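Serpin48 (Tenebrio molitor, PDB 3OZQ) is an insect innate-immunity serpin that inhibits the serine protease SPE with high specificity. Local coordinates at residues T93-Y98 with L165-Y170; N210-H215 with H257-Q262; Y98-F103 with L160-L165. All blocks are in the same frame, centred on the assembly; numbering follows the deposited sequence.

Contact 1 of 3, residues T93-Y98 with L165-Y170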
loop_
_atom_site.group_PDB
_atom_site.type_symbol
_atom_site.label_atom_id
_atom_site.label_comp_id
_atom_site.label_asym_id
_atom_site.label_seq_id
_atom_site.Cartn_x
_atom_site.Cartn_y
_atom_site.Cartn_z
ATOM N N THR A 93 2.640 8.094 7.012
ATOM C CA THR A 93 2.752 6.754 7.569
ATOM C C THR A 93 2.894 6.848 9.071
ATOM O O THR A 93 3.516 7.775 9.587
ATOM C CB THR A 93 3.980 6.019 6.995
ATOM O OG1 THR A 93 5.174 6.543 7.591
ATOM C CG2 THR A 93 4.057 6.212 5.506
ATOM N N ALA A 94 2.300 5.899 9.773
ATOM C CA ALA A 94 2.535 5.744 11.194
ATOM C C ALA A 94 2.905 4.294 11.369
ATOM O O ALA A 94 2.030 3.434 11.460
ATOM C CB ALA A 94 1.296 6.079 11.983
ATOM N N ASN A 95 4.207 4.027 11.384
ATOM C CA ASN A 95 4.721 2.678 11.483
ATOM C C ASN A 95 5.435 2.527 12.808
ATOM O O ASN A 95 6.266 3.356 13.183
ATOM C CB ASN A 95 5.681 2.353 10.327
ATOM C CG ASN A 95 5.007 2.426 8.958
ATOM O OD1 ASN A 95 5.680 2.381 7.908
ATOM N ND2 ASN A 95 3.678 2.546 8.958
ATOM N N LYS A 96 5.105 1.463 13.521
ATOM C CA LYS A 96 5.676 1.255 14.842
ATOM C C LYS A 96 5.811 -0.217 15.176
ATOM O O LYS A 96 5.015 -1.052 14.743
ATOM C CB LYS A 96 4.820 1.965 15.882
ATOM C CG LYS A 96 5.188 1.625 17.294
ATOM C CD LYS A 96 5.843 2.758 17.992
ATOM C CE LYS A 96 4.856 3.837 18.321
ATOM N NZ LYS A 96 5.354 4.593 19.516
ATOM N N ILE A 97 6.840 -0.535 15.953
ATOM C CA ILE A 97 7.031 -1.887 16.428
ATOM C C ILE A 97 6.903 -1.830 17.930
ATOM O O ILE A 97 7.793 -1.325 18.604
ATOM C CB ILE A 97 8.404 -2.441 16.014
ATOM C CG1 ILE A 97 8.475 -2.566 14.483
ATOM C CG2 ILE A 97 8.657 -3.795 16.659
ATOM C CD1 ILE A 97 9.655 -3.400 13.994
ATOM N N TYR A 98 5.768 -2.289 18.445
ATOM C CA TYR A 98 5.546 -2.333 19.892
ATOM C C TYR A 98 6.029 -3.662 20.447
ATOM O O TYR A 98 5.712 -4.710 19.884
ATOM C CB TYR A 98 4.069 -2.167 20.216
ATOM C CG TYR A 98 3.556 -0.763 20.067
ATOM C CD1 TYR A 98 3.626 0.140 21.120
ATOM C CD2 TYR A 98 3.004 -0.332 18.864
ATOM C CE1 TYR A 98 3.150 1.425 20.981
ATOM C CE2 TYR A 98 2.524 0.944 18.717
ATOM C CZ TYR A 98 2.594 1.822 19.774
ATOM O OH TYR A 98 2.119 3.099 19.616
ATOM N N LEU A 165 3.747 -5.378 14.852
ATOM C CA LEU A 165 4.037 -4.383 13.808
ATOM C C LEU A 165 2.765 -3.652 13.432
ATOM O O LEU A 165 1.794 -4.266 13.002
ATOM C CB LEU A 165 4.583 -5.039 12.537
ATOM C CG LEU A 165 5.790 -5.980 12.506
ATOM C CD1 LEU A 165 6.703 -5.668 11.334
ATOM C CD2 LEU A 165 6.563 -6.057 13.815
ATOM N N ILE A 166 2.784 -2.338 13.585
ATOM C CA ILE A 166 1.666 -1.495 13.193
ATOM C C ILE A 166 2.079 -0.680 11.973
ATOM O O ILE A 166 3.183 -0.137 11.948
ATOM C CB ILE A 166 1.333 -0.504 14.305
ATOM C CG1 ILE A 166 0.644 -1.231 15.453
ATOM C CG2 ILE A 166 0.455 0.592 13.771
ATOM C CD1 ILE A 166 -0.303 -2.306 14.994
ATOM N N ASN A 167 1.196 -0.594 10.982
ATOM C CA ASN A 167 1.509 0.060 9.692
ATOM C C ASN A 167 0.299 0.780 9.109
ATOM O O ASN A 167 -0.479 0.190 8.382
ATOM C CB ASN A 167 1.997 -1.002 8.708
ATOM C CG ASN A 167 2.397 -0.441 7.353
ATOM O OD1 ASN A 167 2.635 0.755 7.190
ATOM N ND2 ASN A 167 2.515 -1.330 6.381
ATOM N N ALA A 168 0.146 2.053 9.445
ATOM C CA ALA A 168 -0.988 2.841 9.003
ATOM C C ALA A 168 -0.486 3.881 8.027
ATOM O O ALA A 168 0.543 4.509 8.267
ATOM C CB ALA A 168 -1.634 3.526 10.157
ATOM N N LEU A 169 -1.212 4.069 6.933
ATOM C CA LEU A 169 -0.825 5.086 5.952
ATOM C C LEU A 169 -1.944 5.524 5.031
ATOM O O LEU A 169 -2.999 4.900 4.944
ATOM C CB LEU A 169 0.393 4.664 5.096
ATOM C CG LEU A 169 0.610 3.278 4.460
ATOM C CD1 LEU A 169 -0.589 2.374 4.429
ATOM C CD2 LEU A 169 1.293 3.327 3.065
ATOM N N TYR A 170 -1.673 6.619 4.336
ATOM C CA TYR A 170 -2.566 7.153 3.332
ATOM C C TYR A 170 -1.767 8.177 2.546
ATOM O O TYR A 170 -0.761 8.701 3.033
ATOM C CB TYR A 170 -3.807 7.784 3.969
ATOM C CG TYR A 170 -3.555 9.090 4.686
ATOM C CD1 TYR A 170 -3.679 10.303 4.019
ATOM C CD2 TYR A 170 -3.204 9.113 6.035
ATOM C CE1 TYR A 170 -3.459 11.505 4.671
ATOM C CE2 TYR A 170 -2.977 10.313 6.698
ATOM C CZ TYR A 170 -3.108 11.508 6.007
ATOM O OH TYR A 170 -2.884 12.704 6.649
#
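The side-chain amides of Asn95 and Asn167 run side by side from neighbouring strands, yet their planes stand 87° apart. Asn95 ND2 reaches Asn167 OD1 at 2.7 Å, but the bond is bent and weak (116° at the hydrogen). With chi1 at -178°, Asn167 swings its amide away from its own backbone N, and OD1 comes beside the Asn95 amide. OD1 is also hydrogen-bonded to Ser40 OG; the Asn95 bond adds only a weak second tie. The Tyr98 ring is the other flat group. Lys96 CG lies 3.0 Å above one face, toward the rim. Ile166 CG1 sits at the ring edge, 4.2 Å from Tyr98 CD2.

The strands are antiparallel. Ala94 with Ala168 and Lys96 with Ile166 are the hydrogen-bonded pairs. Ala94 N meets Ala168 O at 2.7 Å, and Ile166 N meets Lys96 O at 2.8 Å. Ile97 and Leu165 share the face of the asparagines, with Ile97 CG1 4.0 Å from Leu165 CD2. Farther along that face, Thr93 CG2 touches Leu169 CB at 4.0 Å.

These are neighbouring strands of serpin sheet A. The place of Asn167 and Ser40 is consistent with the shutter, where the sheet opens when serpins insert their reactive loop. Lys96 turns its amine away to Gln120 and Glu122, and lies against Trp139. Helix 129-143 covers the face of Ala94, Tyr98 and Ile166. Helix 38-50 packs on the face of Asn95, Leu165, Asn167 and Leu169. Strand 120-124 pairs with the outer side of 93-98, and strand 310-321 lies beyond 165-170.

Contact 2 of 3, residues N210-H215 with H257-Q262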
loop_
_atom_site.group_PDB
_atom_site.type_symbol
_atom_site.label_atom_id
_atom_site.label_comp_id
_atom_site.label_asym_id
_atom_site.label_seq_id
_atom_site.Cartn_x
_atom_site.Cartn_y
_atom_site.Cartn_z
ATOM N N ASN A 210 -1.081 9.031 -20.787
ATOM C CA ASN A 210 -0.479 7.753 -21.104
ATOM C C ASN A 210 -1.531 6.661 -21.176
ATOM O O ASN A 210 -2.355 6.502 -20.276
ATOM C CB ASN A 210 0.622 7.414 -20.099
ATOM C CG ASN A 210 1.899 8.171 -20.383
ATOM O OD1 ASN A 210 2.391 8.167 -21.509
ATOM N ND2 ASN A 210 2.427 8.850 -19.376
ATOM N N TYR A 211 -1.489 5.912 -22.264
ATOM C CA TYR A 211 -2.557 4.998 -22.613
ATOM C C TYR A 211 -1.945 3.770 -23.254
ATOM O O TYR A 211 -0.922 3.862 -23.933
ATOM C CB TYR A 211 -3.506 5.701 -23.592
ATOM C CG TYR A 211 -4.607 4.835 -24.153
ATOM C CD1 TYR A 211 -5.877 4.846 -23.590
ATOM C CD2 TYR A 211 -4.384 4.015 -25.255
ATOM C CE1 TYR A 211 -6.899 4.060 -24.107
ATOM C CE2 TYR A 211 -5.398 3.223 -25.776
ATOM C CZ TYR A 211 -6.653 3.253 -25.200
ATOM O OH TYR A 211 -7.666 2.471 -25.709
ATOM N N TYR A 212 -2.562 2.617 -23.043
ATOM C CA TYR A 212 -2.042 1.388 -23.628
ATOM C C TYR A 212 -3.119 0.330 -23.788
ATOM O O TYR A 212 -3.954 0.137 -22.908
ATOM C CB TYR A 212 -0.893 0.833 -22.780
ATOM C CG TYR A 212 -0.141 -0.288 -23.453
ATOM C CD1 TYR A 212 -0.271 -1.602 -23.020
ATOM C CD2 TYR A 212 0.693 -0.032 -24.534
ATOM C CE1 TYR A 212 0.411 -2.631 -23.646
ATOM C CE2 TYR A 212 1.381 -1.051 -25.163
ATOM C CZ TYR A 212 1.234 -2.347 -24.720
ATOM O OH TYR A 212 1.926 -3.356 -25.352
ATOM N N GLU A 213 -3.092 -0.367 -24.915
ATOM C CA GLU A 213 -4.008 -1.474 -25.121
ATOM C C GLU A 213 -3.229 -2.775 -25.050
ATOM O O GLU A 213 -2.476 -3.103 -25.969
ATOM C CB GLU A 213 -4.736 -1.336 -26.466
ATOM C CG GLU A 213 -5.733 -0.170 -26.520
ATOM C CD GLU A 213 -6.248 0.107 -27.934
ATOM O OE1 GLU A 213 -6.916 1.151 -28.134
ATOM O OE2 GLU A 213 -5.977 -0.716 -28.839
ATOM N N CYS A 214 -3.392 -3.499 -23.943
ATOM C CA CYS A 214 -2.715 -4.777 -23.761
ATOM C C CYS A 214 -3.539 -5.892 -24.377
ATOM O O CYS A 214 -4.625 -6.213 -23.895
ATOM C CB CYS A 214 -2.447 -5.072 -22.276
ATOM S SG CYS A 214 -1.309 -6.479 -22.000
ATOM N N HIS A 215 -3.008 -6.488 -25.437
ATOM C CA HIS A 215 -3.745 -7.493 -26.194
ATOM C C HIS A 215 -3.773 -8.866 -25.520
ATOM O O HIS A 215 -4.788 -9.562 -25.570
ATOM C CB HIS A 215 -3.223 -7.576 -27.636
ATOM C CG HIS A 215 -3.456 -6.323 -28.429
ATOM N ND1 HIS A 215 -2.438 -5.461 -28.780
ATOM C CD2 HIS A 215 -4.595 -5.779 -28.926
ATOM C CE1 HIS A 215 -2.938 -4.445 -29.463
ATOM N NE2 HIS A 215 -4.244 -4.614 -29.565
ATOM N N HIS A 257 4.508 -1.019 -18.966
ATOM C CA HIS A 257 4.183 -1.154 -20.380
ATOM C C HIS A 257 4.632 0.070 -21.164
ATOM O O HIS A 257 4.893 1.126 -20.586
ATOM C CB HIS A 257 2.683 -1.374 -20.574
ATOM C CG HIS A 257 2.181 -2.667 -20.011
ATOM N ND1 HIS A 257 2.426 -3.885 -20.609
ATOM C CD2 HIS A 257 1.444 -2.933 -18.906
ATOM C CE1 HIS A 257 1.861 -4.845 -19.898
ATOM N NE2 HIS A 257 1.258 -4.294 -18.860
ATOM N N ASN A 258 4.715 -0.082 -22.483
ATOM C CA ASN A 258 5.105 1.009 -23.369
ATOM C C ASN A 258 3.979 2.017 -23.536
ATOM O O ASN A 258 3.412 2.153 -24.622
ATOM C CB ASN A 258 5.501 0.464 -24.745
ATOM C CG ASN A 258 6.582 -0.598 -24.664
ATOM O OD1 ASN A 258 7.756 -0.328 -24.930
ATOM N ND2 ASN A 258 6.190 -1.815 -24.292
ATOM N N LEU A 259 3.659 2.722 -22.458
ATOM C CA LEU A 259 2.548 3.667 -22.474
ATOM C C LEU A 259 2.921 4.939 -23.230
ATOM O O LEU A 259 3.978 5.525 -22.994
ATOM C CB LEU A 259 2.124 4.003 -21.042
ATOM C CG LEU A 259 1.918 2.793 -20.123
ATOM C CD1 LEU A 259 2.140 3.178 -18.667
ATOM C CD2 LEU A 259 0.541 2.187 -20.312
ATOM N N THR A 260 2.054 5.360 -24.143
ATOM C CA THR A 260 2.279 6.588 -24.896
ATOM C C THR A 260 1.099 7.529 -24.723
ATOM O O THR A 260 -0.016 7.089 -24.453
ATOM C CB THR A 260 2.474 6.307 -26.394
ATOM O OG1 THR A 260 1.390 5.494 -26.872
ATOM C CG2 THR A 260 3.790 5.583 -26.631
ATOM N N LYS A 261 1.346 8.824 -24.875
ATOM C CA LYS A 261 0.291 9.808 -24.712
ATOM C C LYS A 261 -0.691 9.799 -25.884
ATOM O O LYS A 261 -0.343 10.148 -27.012
ATOM C CB LYS A 261 0.888 11.202 -24.527
ATOM C CG LYS A 261 1.722 11.339 -23.269
ATOM C CD LYS A 261 1.482 12.688 -22.607
ATOM C CE LYS A 261 2.150 12.767 -21.242
ATOM N NZ LYS A 261 1.907 14.082 -20.578
ATOM N N GLN A 262 -1.924 9.394 -25.616
ATOM C CA GLN A 262 -2.962 9.427 -26.637
ATOM C C GLN A 262 -4.112 10.304 -26.186
ATOM O O GLN A 262 -4.360 10.451 -24.994
ATOM C CB GLN A 262 -3.463 8.020 -26.960
ATOM C CG GLN A 262 -2.370 7.078 -27.457
ATOM C CD GLN A 262 -2.889 6.054 -28.453
ATOM O OE1 GLN A 262 -3.460 6.410 -29.481
ATOM N NE2 GLN A 262 -2.694 4.774 -28.149
HETATM O O HOH W 1 4.792 8.142 -22.376
HETATM O O HOH W 2 3.902 -3.254 -23.355
#
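The Tyr212 ring lies against His257, with its face to the CB. CG is anti to the backbone N (chi1 -169°), which lays the ring beside His257 and Asn258. His257 CB then sits over one face, 4.1 Å from the centroid of the Tyr212 ring, in a CH-pi contact. The two rings are near parallel, at 14°, but slid apart and barely overlapping. A water ties their polar atoms together. It bonds to His257 ND1 at the edge of the imidazole, accepts from Asn258 ND2, and holds Tyr212 OH weakly. Cys214 SG approaches the imidazole obliquely, 4.1 Å from His257 CE1.

Tyr211 points to the other side of its strand. Its ring meets the Gln262 amide nearly at a right angle (86°), with Gln262 NE2 3.4 Å from Tyr211 CD2. Gln262 OE1 is bonded to Lys348. The hydroxyl of Tyr211 donates to Glu213 OE1 at 2.9 Å, which accepts on its anti lone pair, away from the other carboxylate oxygen.

Asn210 CB rests on Leu259 CB at 3.8 Å. A second water bridges the two residues, donating to Asn210 OD1 at 2.6 Å and to Leu259 O at 2.8 Å. Thus two acceptors that face each other are both satisfied. The backbones pair briefly: Tyr211 N bonds Thr260 O at 2.9 Å, and the return bond from Thr260 N is weak.

In serpin terms this joins the first strand of sheet B to the second strand of sheet C. Strand 219-225 flanks 210-214, with Leu221 against Cys214 and His257. Strand 348-351 brings Lys348 to Tyr211 and Glu213. Helix 250-254 leads into His257, whose NE2 bonds weakly to Arg252 O.

Contact 3 of 3, residues Y98-F103 with L160-L165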
loop_
_atom_site.group_PDB
_atom_site.type_symbol
_atom_site.label_atom_id
_atom_site.label_comp_id
_atom_site.label_asym_id
_atom_site.label_seq_id
_atom_site.Cartn_x
_atom_site.Cartn_y
_atom_site.Cartn_z
ATOM N N TYR A 98 5.768 -2.289 18.445
ATOM C CA TYR A 98 5.546 -2.333 19.892
ATOM C C TYR A 98 6.029 -3.662 20.447
ATOM O O TYR A 98 5.712 -4.710 19.884
ATOM C CB TYR A 98 4.069 -2.167 20.216
ATOM C CG TYR A 98 3.556 -0.763 20.067
ATOM C CD1 TYR A 98 3.626 0.140 21.120
ATOM C CD2 TYR A 98 3.004 -0.332 18.864
ATOM C CE1 TYR A 98 3.150 1.425 20.981
ATOM C CE2 TYR A 98 2.524 0.944 18.717
ATOM C CZ TYR A 98 2.594 1.822 19.774
ATOM O OH TYR A 98 2.119 3.099 19.616
ATOM N N VAL A 99 6.764 -3.606 21.566
ATOM C CA VAL A 99 7.403 -4.781 22.153
ATOM C C VAL A 99 7.027 -5.033 23.635
ATOM O O VAL A 99 6.900 -4.103 24.429
ATOM C CB VAL A 99 8.944 -4.693 21.994
ATOM C CG1 VAL A 99 9.609 -5.923 22.555
ATOM C CG2 VAL A 99 9.312 -4.505 20.503
ATOM N N LYS A 100 6.834 -6.303 23.972
ATOM C CA LYS A 100 6.422 -6.752 25.309
ATOM C C LYS A 100 7.271 -6.065 26.388
ATOM O O LYS A 100 8.493 -6.049 26.262
ATOM C CB LYS A 100 6.609 -8.272 25.357
ATOM C CG LYS A 100 6.099 -9.008 26.582
ATOM C CD LYS A 100 6.318 -10.506 26.382
ATOM C CE LYS A 100 6.197 -11.301 27.692
ATOM N NZ LYS A 100 4.785 -11.433 28.173
ATOM N N THR A 101 6.642 -5.496 27.425
ATOM C CA THR A 101 7.391 -4.667 28.393
ATOM C C THR A 101 8.567 -5.405 29.019
ATOM O O THR A 101 9.589 -4.799 29.338
ATOM C CB THR A 101 6.528 -4.000 29.536
ATOM O OG1 THR A 101 5.403 -4.818 29.887
ATOM C CG2 THR A 101 6.029 -2.623 29.114
ATOM N N ASN A 102 8.432 -6.716 29.172
ATOM C CA ASN A 102 9.445 -7.487 29.868
ATOM C C ASN A 102 10.807 -7.305 29.236
ATOM O O ASN A 102 11.826 -7.402 29.919
ATOM C CB ASN A 102 9.066 -8.968 29.894
ATOM C CG ASN A 102 7.651 -9.187 30.378
ATOM O OD1 ASN A 102 6.682 -8.875 29.667
ATOM N ND2 ASN A 102 7.516 -9.713 31.594
ATOM N N PHE A 103 10.829 -7.023 27.933
ATOM C CA PHE A 103 12.094 -6.965 27.222
ATOM C C PHE A 103 12.331 -5.574 26.639
ATOM O O PHE A 103 11.880 -5.255 25.531
ATOM C CB PHE A 103 12.176 -8.056 26.145
ATOM C CG PHE A 103 11.756 -9.425 26.622
ATOM C CD1 PHE A 103 10.490 -9.914 26.342
ATOM C CD2 PHE A 103 12.622 -10.221 27.348
ATOM C CE1 PHE A 103 10.101 -11.170 26.765
ATOM C CE2 PHE A 103 12.233 -11.481 27.787
ATOM C CZ PHE A 103 10.974 -11.953 27.499
ATOM N N LEU A 160 0.277 -14.195 25.022
ATOM C CA LEU A 160 1.491 -14.449 24.246
ATOM C C LEU A 160 1.918 -13.329 23.281
ATOM O O LEU A 160 2.865 -13.504 22.524
ATOM C CB LEU A 160 1.367 -15.757 23.470
ATOM C CG LEU A 160 1.737 -17.038 24.216
ATOM C CD1 LEU A 160 1.775 -18.183 23.218
ATOM C CD2 LEU A 160 3.071 -16.889 24.925
ATOM N N THR A 161 1.239 -12.189 23.293
ATOM C CA THR A 161 1.631 -11.114 22.388
ATOM C C THR A 161 3.021 -10.636 22.784
ATOM O O THR A 161 3.239 -10.254 23.937
ATOM C CB THR A 161 0.625 -9.944 22.378
ATOM O OG1 THR A 161 -0.669 -10.435 22.031
ATOM C CG2 THR A 161 1.041 -8.888 21.345
ATOM N N ARG A 162 3.956 -10.697 21.830
ATOM C CA ARG A 162 5.372 -10.384 22.063
ATOM C C ARG A 162 5.876 -9.209 21.224
ATOM O O ARG A 162 6.469 -8.278 21.752
ATOM C CB ARG A 162 6.243 -11.619 21.798
ATOM C CG ARG A 162 6.455 -12.507 23.050
ATOM C CD ARG A 162 6.616 -13.992 22.695
ATOM N NE ARG A 162 5.428 -14.545 22.023
ATOM C CZ ARG A 162 5.370 -15.768 21.500
ATOM N NH1 ARG A 162 6.423 -16.569 21.572
ATOM N NH2 ARG A 162 4.269 -16.197 20.910
ATOM N N VAL A 163 5.655 -9.268 19.913
ATOM C CA VAL A 163 5.939 -8.117 19.047
ATOM C C VAL A 163 4.805 -7.854 18.071
ATOM O O VAL A 163 4.330 -8.773 17.379
ATOM C CB VAL A 163 7.237 -8.292 18.233
ATOM C CG1 VAL A 163 7.425 -7.111 17.266
ATOM C CG2 VAL A 163 8.437 -8.428 19.162
ATOM N N VAL A 164 4.378 -6.595 18.008
ATOM C CA VAL A 164 3.333 -6.196 17.090
ATOM C C VAL A 164 3.869 -5.124 16.155
ATOM O O VAL A 164 4.396 -4.108 16.613
ATOM C CB VAL A 164 2.101 -5.653 17.839
ATOM C CG1 VAL A 164 1.061 -5.131 16.848
ATOM C CG2 VAL A 164 1.517 -6.745 18.728
ATOM N N LEU A 165 3.747 -5.378 14.852
ATOM C CA LEU A 165 4.037 -4.383 13.808
ATOM C C LEU A 165 2.765 -3.652 13.432
ATOM O O LEU A 165 1.794 -4.266 13.002
ATOM C CB LEU A 165 4.583 -5.039 12.537
ATOM C CG LEU A 165 5.790 -5.980 12.506
ATOM C CD1 LEU A 165 6.703 -5.668 11.334
ATOM C CD2 LEU A 165 6.563 -6.057 13.815
HETATM O O HOH W 3 2.305 -10.252 26.427
#
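Tyr98 and Val164 form an antiparallel hydrogen-bonded pair, with Tyr98 N to Val164 O at 2.9 Å and Val164 N to Tyr98 O at 3.0 Å. One more bond, Lys100 N to Arg162 O at 3.0 Å, closes the ladder. Between them Val99 and Val163 make a non-hydrogen-bonded pair, and their CG2 methyls lie 4.2 Å apart.

Lys100 runs its chain extended along the loop residues Thr161 and Arg162. Its CD reaches Arg162 CG at 3.9 Å, where the two side chains pass at a slant. The bend comes late, at chi4 (73°), and brings NZ to a water. That water donates to Thr161 O at 2.7 Å, so the ammonium is linked to the backbone through it.

This is the end of the ladder between two strands of serpin sheet A. Segment 98-103 leaves it by a type I turn from Lys100 to Phe103. Segment 160-165 enters it from the connection that follows helix 129-143. Arg162 folds back on this connection. Its NE donates to Leu160 O at 2.8 Å, and Leu160 CD2 lies over one face of the guanidinium. An alanine here has neither NE nor CG, so Leu160 O would probably lose this donor and the Lys100 chain would probably be freer to move.

Tyr98 and Val164 pack on Met136 of helix 129-143. On the side of 163-165 away from 98-100, Ser311 OG of strand 310-321 bonds the backbone N of Arg162. Thr161 turns its hydroxyl to Asn158 N, within the incoming loop.

Contacts 1 and 3 hold the same two strands, 90-100 and 163-174. They share Tyr98 and Leu165, and Ile97 CG2 touches Val163 CG1 where they join. Contact 1 is the buried middle, closed in by helices on both faces, and pairs two amides there. Contact 3 is the end of the same ladder: its valines are buried, but its lysine and arginine reach partly exposed ground and rely on water and loop carbonyls. Contact 2 lies at the surface, across the chain's centre from both and about 35 Å from contact 1 between centres. It has little backbone pairing, and depends on aromatic rings and two bridging waters.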